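Local structure of PROTEIN (hypothetical protein EF0366) (Enterococcus faecalis, 1VPY) at residues K76-I81 and E95-A100; L114-V119 and P146-L151; K137-F142 and K170-S175. The protein is of unknown function and belongs to the DUF72 family, whose members fold as a TIM alpha/beta barrel. All blocks are in the same frame, centred on the assembly; numbering follows the deposited sequence.

Contact 1. Residues K76-I81 and E95-A100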
ATOM      1  N   LYS A  76      -5.256   0.536  -4.584  1.00 39.13           N
ATOM      2  CA  LYS A  76      -4.125   0.614  -5.493  1.00 38.83           C
ATOM      3  C   LYS A  76      -4.531   1.389  -6.748  1.00 38.75           C
ATOM      4  O   LYS A  76      -5.518   1.048  -7.395  1.00 39.33           O
ATOM      5  CB  LYS A  76      -3.618  -0.781  -5.846  1.00 38.80           C
ATOM      6  CG  LYS A  76      -2.227  -0.776  -6.469  1.00 38.23           C
ATOM      7  CD  LYS A  76      -1.636  -2.167  -6.549  1.00 36.17           C
ATOM      8  CE  LYS A  76      -0.231  -2.081  -7.119  1.00 35.57           C
ATOM      9  NZ  LYS A  76       0.275  -3.388  -7.572  1.00 34.86           N
ATOM     10  N   VAL A  77      -3.781   2.438  -7.075  1.00 38.34           N
ATOM     11  CA  VAL A  77      -4.078   3.287  -8.241  1.00 38.06           C
ATOM     12  C   VAL A  77      -3.885   2.570  -9.582  1.00 37.90           C
ATOM     13  O   VAL A  77      -3.155   1.573  -9.672  1.00 38.00           O
ATOM     14  CB  VAL A  77      -3.241   4.604  -8.236  1.00 38.01           C
ATOM     15  CG1 VAL A  77      -3.439   5.363  -6.936  1.00 37.58           C
ATOM     16  CG2 VAL A  77      -1.771   4.317  -8.472  1.00 37.87           C
ATOM     17  N   TYR A  78      -4.549   3.087 -10.612  1.00 37.62           N
ATOM     18  CA  TYR A  78      -4.449   2.554 -11.969  1.00 37.74           C
ATOM     19  C   TYR A  78      -2.987   2.431 -12.431  1.00 37.79           C
ATOM     20  O   TYR A  78      -2.183   3.339 -12.218  1.00 37.61           O
ATOM     21  CB  TYR A  78      -5.268   3.424 -12.942  1.00 37.51           C
ATOM     22  CG  TYR A  78      -5.257   2.942 -14.381  1.00 37.64           C
ATOM     23  CD1 TYR A  78      -5.804   1.704 -14.729  1.00 37.74           C
ATOM     24  CD2 TYR A  78      -4.699   3.724 -15.396  1.00 37.38           C
ATOM     25  CE1 TYR A  78      -5.788   1.253 -16.053  1.00 37.69           C
ATOM     26  CE2 TYR A  78      -4.680   3.284 -16.717  1.00 37.07           C
ATOM     27  CZ  TYR A  78      -5.227   2.049 -17.038  1.00 37.50           C
ATOM     28  OH  TYR A  78      -5.215   1.607 -18.345  1.00 37.56           O
ATOM     29  N   SER A  79      -2.660   1.301 -13.057  1.00 37.99           N
ATOM     30  CA  SER A  79      -1.289   1.005 -13.494  1.00 38.32           C
ATOM     31  C   SER A  79      -0.615   2.156 -14.242  1.00 38.54           C
ATOM     32  O   SER A  79       0.586   2.388 -14.084  1.00 38.59           O
ATOM     33  CB  SER A  79      -1.235  -0.285 -14.324  1.00 38.19           C
ATOM     34  OG  SER A  79      -2.137  -0.244 -15.417  1.00 38.43           O
ATOM     35  N   GLY A  80      -1.397   2.870 -15.048  1.00 38.77           N
ATOM     36  CA  GLY A  80      -0.917   4.042 -15.773  1.00 39.15           C
ATOM     37  C   GLY A  80      -0.389   5.157 -14.888  1.00 39.50           C
ATOM     38  O   GLY A  80       0.536   5.876 -15.274  1.00 39.74           O
ATOM     39  N   ILE A  81      -0.974   5.300 -13.698  1.00 39.74           N
ATOM     40  CA  ILE A  81      -0.582   6.344 -12.749  1.00 39.85           C
ATOM     41  C   ILE A  81       0.795   6.068 -12.140  1.00 40.16           C
ATOM     42  O   ILE A  81       1.532   6.997 -11.821  1.00 40.20           O
ATOM     43  CB  ILE A  81      -1.672   6.564 -11.657  1.00 39.87           C
ATOM     44  CG1 ILE A  81      -2.917   7.207 -12.279  1.00 39.75           C
ATOM     45  CG2 ILE A  81      -1.157   7.441 -10.521  1.00 39.53           C
ATOM     46  CD1 ILE A  81      -4.195   7.076 -11.450  1.00 39.63           C
ATOM     47  N   GLU A  95      -3.984  13.916 -17.747  1.00 46.49           N
ATOM     48  CA  GLU A  95      -5.068  14.622 -17.060  1.00 46.75           C
ATOM     49  C   GLU A  95      -6.400  13.883 -17.135  1.00 46.76           C
ATOM     50  O   GLU A  95      -7.040  13.652 -16.112  1.00 46.71           O
ATOM     51  CB  GLU A  95      -5.218  16.054 -17.594  1.00 46.79           C
ATOM     52  CG  GLU A  95      -3.987  16.941 -17.400  1.00 47.50           C
ATOM     53  CD  GLU A  95      -3.644  17.226 -15.933  1.00 48.93           C
ATOM     54  OE1 GLU A  95      -4.341  16.733 -15.014  1.00 49.29           O
ATOM     55  OE2 GLU A  95      -2.658  17.956 -15.693  1.00 49.61           O
ATOM     56  N   GLU A  96      -6.804  13.514 -18.350  1.00 46.97           N
ATOM     57  CA  GLU A  96      -8.020  12.736 -18.584  1.00 47.21           C
ATOM     58  C   GLU A  96      -8.027  11.463 -17.730  1.00 47.40           C
ATOM     59  O   GLU A  96      -9.071  11.053 -17.211  1.00 47.35           O
ATOM     60  CB  GLU A  96      -8.122  12.385 -20.070  1.00 47.14           C
ATOM     61  CG  GLU A  96      -9.440  11.755 -20.512  1.00 47.32           C
ATOM     62  CD  GLU A  96      -9.577  11.691 -22.035  1.00 47.54           C
ATOM     63  OE1 GLU A  96      -9.597  12.765 -22.680  1.00 47.50           O
ATOM     64  OE2 GLU A  96      -9.666  10.569 -22.588  1.00 47.52           O
HETATM   65  N   MSE A  97      -6.850  10.856 -17.582  1.00 47.49           N
HETATM   66  CA  MSE A  97      -6.681   9.637 -16.802  1.00 48.07           C
HETATM   67  C   MSE A  97      -6.869   9.869 -15.298  1.00 47.23           C
HETATM   68  O   MSE A  97      -7.530   9.079 -14.621  1.00 47.23           O
HETATM   69  CB  MSE A  97      -5.309   9.020 -17.081  1.00 47.87           C
HETATM   70  CG  MSE A  97      -5.031   7.754 -16.281  1.00 49.22           C
HETATM   71 SE   MSE A  97      -3.230   7.013 -16.501  1.00 51.02          SE
HETATM   72  CE  MSE A  97      -2.131   8.615 -15.958  1.00 50.51           C
ATOM     73  N   ILE A  98      -6.282  10.947 -14.784  1.00 46.56           N
ATOM     74  CA  ILE A  98      -6.446  11.316 -13.384  1.00 45.96           C
ATOM     75  C   ILE A  98      -7.907  11.636 -13.049  1.00 45.83           C
ATOM     76  O   ILE A  98      -8.414  11.197 -12.012  1.00 45.92           O
ATOM     77  CB  ILE A  98      -5.490  12.472 -12.984  1.00 45.86           C
ATOM     78  CG1 ILE A  98      -4.049  11.961 -12.916  1.00 45.42           C
ATOM     79  CG2 ILE A  98      -5.887  13.101 -11.650  1.00 45.60           C
ATOM     80  CD1 ILE A  98      -3.813  10.869 -11.883  1.00 44.38           C
ATOM     81  N   THR A  99      -8.581  12.370 -13.938  1.00 45.36           N
ATOM     82  CA  THR A  99      -9.999  12.711 -13.770  1.00 45.07           C
ATOM     83  C   THR A  99     -10.894  11.473 -13.703  1.00 44.77           C
ATOM     84  O   THR A  99     -11.822  11.422 -12.898  1.00 44.89           O
ATOM     85  CB  THR A  99     -10.519  13.615 -14.916  1.00 45.07           C
ATOM     86  OG1 THR A  99      -9.536  14.598 -15.242  1.00 45.34           O
ATOM     87  CG2 THR A  99     -11.825  14.308 -14.518  1.00 44.85           C
ATOM     88  N   ALA A 100     -10.621  10.492 -14.562  1.00 44.32           N
ATOM     89  CA  ALA A 100     -11.393   9.253 -14.596  1.00 44.01           C
ATOM     90  C   ALA A 100     -11.235   8.478 -13.293  1.00 43.84           C
ATOM     91  O   ALA A 100     -12.218   7.992 -12.726  1.00 43.74           O
ATOM     92  CB  ALA A 100     -10.981   8.398 -15.781  1.00 43.92           C
TER
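M97 reaches from helix 94-104 into the turn at Y78-I81. It is a selenomethionine, so the heavy atom at its bend is SE. CG stands anti to the backbone N (chi1 179°), and the chain runs straight out from the helix as far as SE. It then bends, with chi3 at 57°, and CE swings toward I81. SE arrives at the edge of the Y78 ring, close to the ring plane. It lies 3.8 Å from Y78 CD2, and the two side chains cross at about a right angle. This is a Met-aromatic contact of the edge kind: M97 comes to the edge and to neither face. SE also rests against the backbone of G80, 3.8 Å from G80 C. The methyl end continues the contact: M97 CE is 4.0 Å from I81 CG1. I81 is shared between two residues of the helix. Its CG1 also meets I98 CD1 at 3.8 Å. The I98 side chain bends so that CD1, its end, touches the turn. The bond from I81 N to Y78 O, 2.7 Å, closes the turn that carries Y78 and I81. The contact itself is apolar and buried. W87 touches both Y78 and M97, and F101, one turn beyond I98, packs on I81. The turn follows strand 72-76. The contact is thus a beta-to-alpha loop folded back on the helix that follows it, as in the repeating strand-loop-helix layout of a TIM barrel.

Contact 2. Residues L114-V119 and P146-L151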
ATOM      1  N   LEU A 114     -11.348   5.632   3.146  1.00 36.99           N
ATOM      2  CA  LEU A 114     -10.077   5.496   2.447  1.00 36.48           C
ATOM      3  C   LEU A 114      -8.932   5.540   3.449  1.00 36.57           C
ATOM      4  O   LEU A 114      -8.756   6.527   4.159  1.00 36.46           O
ATOM      5  CB  LEU A 114      -9.916   6.602   1.404  1.00 36.35           C
ATOM      6  CG  LEU A 114      -8.569   6.785   0.706  1.00 36.34           C
ATOM      7  CD1 LEU A 114      -8.244   5.612  -0.212  1.00 35.50           C
ATOM      8  CD2 LEU A 114      -8.570   8.090  -0.068  1.00 35.96           C
ATOM      9  N   PHE A 115      -8.166   4.456   3.520  1.00 36.51           N
ATOM     10  CA  PHE A 115      -6.926   4.489   4.268  1.00 36.64           C
ATOM     11  C   PHE A 115      -5.855   5.249   3.455  1.00 36.52           C
ATOM     12  O   PHE A 115      -5.280   6.225   3.941  1.00 36.60           O
ATOM     13  CB  PHE A 115      -6.473   3.081   4.653  1.00 36.67           C
ATOM     14  CG  PHE A 115      -5.302   3.061   5.583  1.00 36.92           C
ATOM     15  CD1 PHE A 115      -5.475   3.255   6.941  1.00 37.56           C
ATOM     16  CD2 PHE A 115      -4.018   2.852   5.098  1.00 38.43           C
ATOM     17  CE1 PHE A 115      -4.390   3.239   7.811  1.00 37.42           C
ATOM     18  CE2 PHE A 115      -2.924   2.833   5.962  1.00 38.62           C
ATOM     19  CZ  PHE A 115      -3.121   3.030   7.325  1.00 37.29           C
ATOM     20  N   ALA A 116      -5.618   4.824   2.218  1.00 36.14           N
ATOM     21  CA  ALA A 116      -4.700   5.528   1.327  1.00 36.26           C
ATOM     22  C   ALA A 116      -4.813   5.008  -0.100  1.00 36.31           C
ATOM     23  O   ALA A 116      -5.233   3.867  -0.306  1.00 36.55           O
ATOM     24  CB  ALA A 116      -3.265   5.394   1.824  1.00 35.84           C
ATOM     25  N   PHE A 117      -4.471   5.846  -1.077  1.00 36.08           N
ATOM     26  CA  PHE A 117      -4.200   5.350  -2.427  1.00 36.44           C
ATOM     27  C   PHE A 117      -2.775   4.824  -2.473  1.00 36.55           C
ATOM     28  O   PHE A 117      -1.840   5.538  -2.098  1.00 37.16           O
ATOM     29  CB  PHE A 117      -4.385   6.441  -3.485  1.00 36.30           C
ATOM     30  CG  PHE A 117      -5.812   6.827  -3.706  1.00 36.23           C
ATOM     31  CD1 PHE A 117      -6.725   5.906  -4.208  1.00 36.15           C
ATOM     32  CD2 PHE A 117      -6.248   8.108  -3.413  1.00 36.40           C
ATOM     33  CE1 PHE A 117      -8.054   6.256  -4.406  1.00 36.79           C
ATOM     34  CE2 PHE A 117      -7.578   8.472  -3.605  1.00 36.66           C
ATOM     35  CZ  PHE A 117      -8.483   7.546  -4.100  1.00 36.68           C
ATOM     36  N   LEU A 118      -2.604   3.576  -2.901  1.00 36.42           N
ATOM     37  CA  LEU A 118      -1.262   3.016  -3.028  1.00 36.42           C
ATOM     38  C   LEU A 118      -0.752   3.228  -4.437  1.00 36.56           C
ATOM     39  O   LEU A 118      -1.324   2.728  -5.395  1.00 36.74           O
ATOM     40  CB  LEU A 118      -1.201   1.532  -2.629  1.00 36.19           C
ATOM     41  CG  LEU A 118       0.057   0.747  -3.038  1.00 36.26           C
ATOM     42  CD1 LEU A 118       1.329   1.202  -2.309  1.00 36.20           C
ATOM     43  CD2 LEU A 118      -0.169  -0.736  -2.854  1.00 35.99           C
ATOM     44  N   VAL A 119       0.313   4.007  -4.552  1.00 37.06           N
ATOM     45  CA  VAL A 119       0.998   4.187  -5.824  1.00 37.23           C
ATOM     46  C   VAL A 119       2.295   3.391  -5.713  1.00 37.59           C
ATOM     47  O   VAL A 119       3.231   3.795  -5.016  1.00 37.84           O
ATOM     48  CB  VAL A 119       1.276   5.679  -6.126  1.00 37.24           C
ATOM     49  CG1 VAL A 119       1.849   5.853  -7.521  1.00 37.11           C
ATOM     50  CG2 VAL A 119       0.007   6.514  -5.972  1.00 37.09           C
ATOM     51  N   PRO A 146      -4.775  11.140   0.964  1.00 40.63           N
ATOM     52  CA  PRO A 146      -3.720  10.324   1.575  1.00 39.90           C
ATOM     53  C   PRO A 146      -3.068   9.379   0.563  1.00 39.34           C
ATOM     54  O   PRO A 146      -3.731   8.490   0.029  1.00 39.39           O
ATOM     55  CB  PRO A 146      -4.471   9.534   2.650  1.00 40.00           C
ATOM     56  CG  PRO A 146      -5.881   9.458   2.149  1.00 40.16           C
ATOM     57  CD  PRO A 146      -6.123  10.737   1.419  1.00 40.43           C
ATOM     58  N   ILE A 147      -1.780   9.583   0.301  1.00 38.59           N
ATOM     59  CA  ILE A 147      -1.057   8.782  -0.686  1.00 37.89           C
ATOM     60  C   ILE A 147       0.046   7.948  -0.037  1.00 37.60           C
ATOM     61  O   ILE A 147       0.947   8.484   0.610  1.00 37.49           O
ATOM     62  CB  ILE A 147      -0.444   9.658  -1.804  1.00 37.73           C
ATOM     63  CG1 ILE A 147      -1.523  10.484  -2.514  1.00 37.98           C
ATOM     64  CG2 ILE A 147       0.327   8.802  -2.798  1.00 37.67           C
ATOM     65  CD1 ILE A 147      -2.673   9.673  -3.090  1.00 38.66           C
ATOM     66  N   ALA A 148      -0.045   6.632  -0.206  1.00 36.91           N
ATOM     67  CA  ALA A 148       1.013   5.740   0.213  1.00 36.56           C
ATOM     68  C   ALA A 148       1.847   5.410  -1.015  1.00 36.46           C
ATOM     69  O   ALA A 148       1.335   4.868  -2.001  1.00 36.75           O
ATOM     70  CB  ALA A 148       0.438   4.488   0.836  1.00 36.40           C
ATOM     71  N   ILE A 149       3.127   5.763  -0.961  1.00 36.19           N
ATOM     72  CA  ILE A 149       4.058   5.533  -2.069  1.00 35.94           C
ATOM     73  C   ILE A 149       4.871   4.278  -1.760  1.00 36.18           C
ATOM     74  O   ILE A 149       5.399   4.131  -0.653  1.00 36.32           O
ATOM     75  CB  ILE A 149       5.024   6.752  -2.248  1.00 35.72           C
ATOM     76  CG1 ILE A 149       4.268   8.038  -2.632  1.00 35.05           C
ATOM     77  CG2 ILE A 149       6.176   6.428  -3.192  1.00 35.45           C
ATOM     78  CD1 ILE A 149       3.758   8.104  -4.063  1.00 34.90           C
ATOM     79  N   GLU A 150       4.955   3.372  -2.730  1.00 36.50           N
ATOM     80  CA  GLU A 150       5.847   2.213  -2.633  1.00 36.58           C
ATOM     81  C   GLU A 150       6.867   2.170  -3.768  1.00 36.40           C
ATOM     82  O   GLU A 150       6.514   2.409  -4.918  1.00 36.47           O
ATOM     83  CB  GLU A 150       5.059   0.910  -2.613  1.00 36.46           C
ATOM     84  CG  GLU A 150       5.911  -0.259  -2.189  1.00 36.92           C
ATOM     85  CD  GLU A 150       5.205  -1.582  -2.313  1.00 37.68           C
ATOM     86  OE1 GLU A 150       4.030  -1.688  -1.891  1.00 36.84           O
ATOM     87  OE2 GLU A 150       5.844  -2.525  -2.825  1.00 37.19           O
ATOM     88  N   LEU A 151       8.117   1.843  -3.430  1.00 36.45           N
ATOM     89  CA  LEU A 151       9.223   1.751  -4.399  1.00 36.39           C
ATOM     90  C   LEU A 151       9.849   0.344  -4.423  1.00 36.87           C
ATOM     91  O   LEU A 151       9.854  -0.348  -3.399  1.00 36.48           O
ATOM     92  CB  LEU A 151      10.306   2.786  -4.067  1.00 36.11           C
ATOM     93  CG  LEU A 151       9.897   4.195  -3.612  1.00 35.30           C
ATOM     94  CD1 LEU A 151      10.995   4.839  -2.798  1.00 33.80           C
ATOM     95  CD2 LEU A 151       9.505   5.080  -4.779  1.00 34.21           C
TER
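I147 and F117 both place CG or CG1 beside the backbone N, with chi1 -57° and -71°. The second bend of I147, chi2 -56°, carries CD1 to the rim of the F117 ring, near its plane. I147 CD1 is 3.9 Å from F117 CD2 and also touches F117 CB. On the same face of the sheet V119 CG2 meets I147 CG2 at 3.9 Å, and I149 CD1 leans on V119 CB. The other face carries A116, L118, A148 and E150. A116 CB and A148 CB are 3.9 Å apart, and L118 CD1 packs against E150 CB. At the start of the pair L114 CD2 packs on P146 CG at 3.7 Å.

Four backbone bonds join the strands in parallel register. F117 N gives to P146 O, and F117 O takes A148 N at 2.8 Å. V119 N gives to A148 O, and V119 O takes E150 N at 2.9 Å. The carboxylate of E150 is held beyond the two strands. OE1 forms a salt bridge with R204; OE2 forms one with R152 and a hydrogen bond with H206. F117, V119, I147 and I149 face the helix layer, where F101 and F142 meet the F117 ring. A148, L118 and E150 face the barrel interior. Strands 114-120 and 147-150, with helix 129-141 between them, form a beta-alpha-beta unit of the eight-stranded parallel TIM barrel.

Contact 3. Residues K137-F142 and K170-S175. With ZN (zinc ion), chain D.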
ATOM      1  N   LYS A 137       4.225  15.663  -9.422  1.00 39.02           N
ATOM      2  CA  LYS A 137       2.995  15.623 -10.224  1.00 39.59           C
ATOM      3  C   LYS A 137       1.913  14.763  -9.561  1.00 39.79           C
ATOM      4  O   LYS A 137       0.731  15.118  -9.596  1.00 40.01           O
ATOM      5  CB  LYS A 137       3.263  15.136 -11.659  1.00 39.54           C
ATOM      6  CG  LYS A 137       4.042  16.124 -12.543  1.00 40.05           C
ATOM      7  CD  LYS A 137       3.825  15.861 -14.036  1.00 40.06           C
ATOM      8  CE  LYS A 137       4.651  14.685 -14.552  1.00 40.69           C
ATOM      9  NZ  LYS A 137       4.110  14.164 -15.845  1.00 40.73           N
ATOM     10  N   ILE A 138       2.324  13.644  -8.958  1.00 39.89           N
ATOM     11  CA  ILE A 138       1.412  12.780  -8.204  1.00 39.98           C
ATOM     12  C   ILE A 138       0.753  13.563  -7.071  1.00 40.24           C
ATOM     13  O   ILE A 138      -0.468  13.505  -6.898  1.00 40.14           O
ATOM     14  CB  ILE A 138       2.138  11.539  -7.606  1.00 39.94           C
ATOM     15  CG1 ILE A 138       2.647  10.602  -8.707  1.00 39.36           C
ATOM     16  CG2 ILE A 138       1.226  10.787  -6.627  1.00 39.70           C
ATOM     17  CD1 ILE A 138       1.568   9.814  -9.424  1.00 38.44           C
ATOM     18  N   ARG A 139       1.569  14.292  -6.309  1.00 40.66           N
ATOM     19  CA  ARG A 139       1.079  15.078  -5.176  1.00 41.10           C
ATOM     20  C   ARG A 139       0.043  16.106  -5.619  1.00 41.62           C
ATOM     21  O   ARG A 139      -1.017  16.226  -5.005  1.00 41.78           O
ATOM     22  CB  ARG A 139       2.240  15.749  -4.425  1.00 40.93           C
ATOM     23  CG  ARG A 139       1.837  16.710  -3.297  1.00 40.25           C
ATOM     24  CD  ARG A 139       1.316  15.992  -2.067  1.00 39.45           C
ATOM     25  NE  ARG A 139      -0.019  15.438  -2.272  1.00 39.42           N
ATOM     26  CZ  ARG A 139      -0.596  14.541  -1.476  1.00 39.40           C
ATOM     27  NH1 ARG A 139       0.039  14.084  -0.407  1.00 38.44           N
ATOM     28  NH2 ARG A 139      -1.815  14.096  -1.747  1.00 39.85           N
ATOM     29  N   HIS A 140       0.353  16.825  -6.697  1.00 42.23           N
ATOM     30  CA  HIS A 140      -0.562  17.808  -7.269  1.00 42.96           C
ATOM     31  C   HIS A 140      -1.872  17.174  -7.725  1.00 42.65           C
ATOM     32  O   HIS A 140      -2.942  17.654  -7.359  1.00 42.60           O
ATOM     33  CB  HIS A 140       0.098  18.562  -8.423  1.00 43.56           C
ATOM     34  CG  HIS A 140      -0.830  19.491  -9.138  1.00 46.46           C
ATOM     35  ND1 HIS A 140      -1.419  20.574  -8.522  1.00 49.15           N
ATOM     36  CD2 HIS A 140      -1.276  19.495 -10.414  1.00 49.43           C
ATOM     37  CE1 HIS A 140      -2.190  21.204  -9.388  1.00 50.95           C
ATOM     38  NE2 HIS A 140      -2.119  20.570 -10.545  1.00 55.47           N
ATOM     39  N   TRP A 141      -1.777  16.097  -8.509  1.00 42.49           N
ATOM     40  CA  TRP A 141      -2.951  15.361  -8.989  1.00 42.30           C
ATOM     41  C   TRP A 141      -3.851  14.890  -7.862  1.00 42.38           C
ATOM     42  O   TRP A 141      -5.062  14.793  -8.032  1.00 42.33           O
ATOM     43  CB  TRP A 141      -2.544  14.131  -9.801  1.00 42.07           C
ATOM     44  CG  TRP A 141      -2.007  14.420 -11.160  1.00 41.86           C
ATOM     45  CD1 TRP A 141      -2.246  15.524 -11.926  1.00 41.57           C
ATOM     46  CD2 TRP A 141      -1.161  13.567 -11.938  1.00 41.78           C
ATOM     47  NE1 TRP A 141      -1.585  15.421 -13.127  1.00 41.57           N
ATOM     48  CE2 TRP A 141      -0.914  14.228 -13.163  1.00 41.90           C
ATOM     49  CE3 TRP A 141      -0.584  12.307 -11.719  1.00 41.25           C
ATOM     50  CZ2 TRP A 141      -0.108  13.677 -14.162  1.00 41.80           C
ATOM     51  CZ3 TRP A 141       0.213  11.759 -12.710  1.00 41.41           C
ATOM     52  CH2 TRP A 141       0.444  12.445 -13.919  1.00 41.80           C
ATOM     53  N   PHE A 142      -3.255  14.580  -6.717  1.00 42.67           N
ATOM     54  CA  PHE A 142      -4.011  14.031  -5.600  1.00 43.04           C
ATOM     55  C   PHE A 142      -4.267  15.022  -4.468  1.00 43.47           C
ATOM     56  O   PHE A 142      -4.376  14.627  -3.308  1.00 43.69           O
ATOM     57  CB  PHE A 142      -3.363  12.743  -5.097  1.00 42.56           C
ATOM     58  CG  PHE A 142      -3.599  11.567  -5.998  1.00 42.54           C
ATOM     59  CD1 PHE A 142      -4.758  10.800  -5.876  1.00 42.17           C
ATOM     60  CD2 PHE A 142      -2.675  11.231  -6.986  1.00 41.98           C
ATOM     61  CE1 PHE A 142      -4.980   9.708  -6.719  1.00 41.81           C
ATOM     62  CE2 PHE A 142      -2.893  10.146  -7.828  1.00 40.93           C
ATOM     63  CZ  PHE A 142      -4.045   9.385  -7.695  1.00 41.23           C
ATOM     64  N   LYS A 170       8.327  13.292   3.523  1.00 43.54           N
ATOM     65  CA  LYS A 170       7.769  14.100   4.609  1.00 43.11           C
ATOM     66  C   LYS A 170       7.174  15.417   4.107  1.00 42.78           C
ATOM     67  O   LYS A 170       6.018  15.721   4.403  1.00 42.90           O
ATOM     68  CB  LYS A 170       8.814  14.394   5.688  1.00 43.09           C
ATOM     69  CG  LYS A 170       8.634  13.627   6.975  1.00 42.85           C
ATOM     70  CD  LYS A 170       8.767  14.553   8.172  1.00 42.63           C
ATOM     71  CE  LYS A 170       8.904  13.778   9.477  1.00 42.15           C
ATOM     72  NZ  LYS A 170      10.282  13.250   9.640  1.00 41.54           N
ATOM     73  N   GLU A 171       7.959  16.183   3.347  1.00 42.11           N
ATOM     74  CA  GLU A 171       7.513  17.469   2.795  1.00 41.64           C
ATOM     75  C   GLU A 171       6.224  17.372   1.990  1.00 41.18           C
ATOM     76  O   GLU A 171       5.420  18.298   2.000  1.00 41.24           O
ATOM     77  CB  GLU A 171       8.598  18.100   1.926  1.00 41.67           C
ATOM     78  CG  GLU A 171       9.637  18.894   2.697  1.00 42.45           C
ATOM     79  CD  GLU A 171      10.903  19.142   1.887  1.00 43.49           C
ATOM     80  OE1 GLU A 171      10.959  18.708   0.711  1.00 42.82           O
ATOM     81  OE2 GLU A 171      11.845  19.765   2.433  1.00 43.91           O
ATOM     82  N   ASN A 172       6.029  16.253   1.299  1.00 40.70           N
ATOM     83  CA  ASN A 172       4.841  16.056   0.478  1.00 40.14           C
ATOM     84  C   ASN A 172       3.745  15.258   1.169  1.00 39.82           C
ATOM     85  O   ASN A 172       2.768  14.877   0.536  1.00 39.68           O
ATOM     86  CB  ASN A 172       5.220  15.390  -0.839  1.00 40.28           C
ATOM     87  CG  ASN A 172       6.037  16.296  -1.732  1.00 40.36           C
ATOM     88  OD1 ASN A 172       5.537  17.295  -2.251  1.00 40.59           O
ATOM     89  ND2 ASN A 172       7.302  15.953  -1.916  1.00 40.64           N
ATOM     90  N   GLN A 173       3.910  15.025   2.471  1.00 39.58           N
ATOM     91  CA  GLN A 173       2.999  14.193   3.269  1.00 39.38           C
ATOM     92  C   GLN A 173       2.768  12.804   2.655  1.00 39.06           C
ATOM     93  O   GLN A 173       1.698  12.210   2.821  1.00 38.93           O
ATOM     94  CB  GLN A 173       1.656  14.897   3.525  1.00 39.46           C
ATOM     95  CG  GLN A 173       1.732  16.181   4.331  1.00 40.20           C
ATOM     96  CD  GLN A 173       1.762  17.430   3.459  1.00 42.13           C
ATOM     97  OE1 GLN A 173       1.585  17.368   2.240  1.00 42.93           O
ATOM     98  NE2 GLN A 173       1.974  18.579   4.090  1.00 43.41           N
ATOM     99  N   PHE A 174       3.764  12.296   1.933  1.00 38.63           N
ATOM    100  CA  PHE A 174       3.676  10.952   1.378  1.00 38.25           C
ATOM    101  C   PHE A 174       3.947   9.956   2.489  1.00 38.18           C
ATOM    102  O   PHE A 174       4.870  10.147   3.291  1.00 38.27           O
ATOM    103  CB  PHE A 174       4.677  10.747   0.239  1.00 38.12           C
ATOM    104  CG  PHE A 174       4.249  11.347  -1.077  1.00 37.73           C
ATOM    105  CD1 PHE A 174       2.916  11.313  -1.483  1.00 38.06           C
ATOM    106  CD2 PHE A 174       5.192  11.914  -1.929  1.00 37.41           C
ATOM    107  CE1 PHE A 174       2.525  11.862  -2.711  1.00 38.03           C
ATOM    108  CE2 PHE A 174       4.815  12.464  -3.155  1.00 37.37           C
ATOM    109  CZ  PHE A 174       3.482  12.441  -3.545  1.00 37.96           C
ATOM    110  N   SER A 175       3.126   8.911   2.558  1.00 37.76           N
ATOM    111  CA  SER A 175       3.359   7.823   3.495  1.00 37.12           C
ATOM    112  C   SER A 175       4.233   6.764   2.807  1.00 36.81           C
ATOM    113  O   SER A 175       3.733   5.958   2.017  1.00 36.86           O
ATOM    114  CB  SER A 175       2.034   7.234   3.974  1.00 36.91           C
ATOM    115  OG  SER A 175       2.269   6.172   4.878  1.00 36.80           O
TER
HETATM  116 ZN    ZN D 280      -3.307  20.214 -12.207  1.00 71.95          ZN
HETATM  117  O   HOH W   1      -0.535  12.073   1.289  1.00 33.20           O
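R139 and N172 supply the hydrogen bond of this contact. R139 NH1 gives to N172 O at 3.0 Å, almost straight at 170° and in the guanidinium plane. Water 1 adds a second link: it accepts from R139 NH1 and donates to Q173 O, at 2.7 Å each. R139 NH2 turns back to its own segment and binds F142 O at 3.0 Å, with L145 O as a further acceptor. Bends at chi2 (73°) and again at chi3 fold the arginine so that its edge reaches the ends of both helices. These bonds join two helix ends of the outer layer of the TIM barrel. Helix 129-141 gives way at F142, while helix 162-171 closes in a Schellman motif with Q173, at positive phi, as its C-prime residue. Packing lies beside the polar links. The rim of F174, at CE1, lies over one face of the R139 guanidinium, and the two planes are 18° apart. F174 CZ reaches R139 CB at 3.6 Å, and I138 CG2 meets the same CZ at 4.2 Å. H140, which takes no part in the contact, binds a zinc ion through NE2 at 2.1 Å.

Overall arrangement
From the N terminus, contact 1 comes first. It closes the loop between strand 72-76 and helix 94-104, and it is complete before the other two begin. Contact 2 then opens at strand 114-120. Contact 3 opens on helix 129-141 before contact 2 closes at strand 147-150, and it closes only at 170-175, so these two cross along the chain. All three touch. V77 N probably bonds to L118 O, joining contact 1 to contact 2. I98 packs on W141, joining contact 1 to contact 3. S175 lies beside I147 and I149, joining contact 2 to contact 3. Together they tie consecutive strands of the barrel to its outer helices.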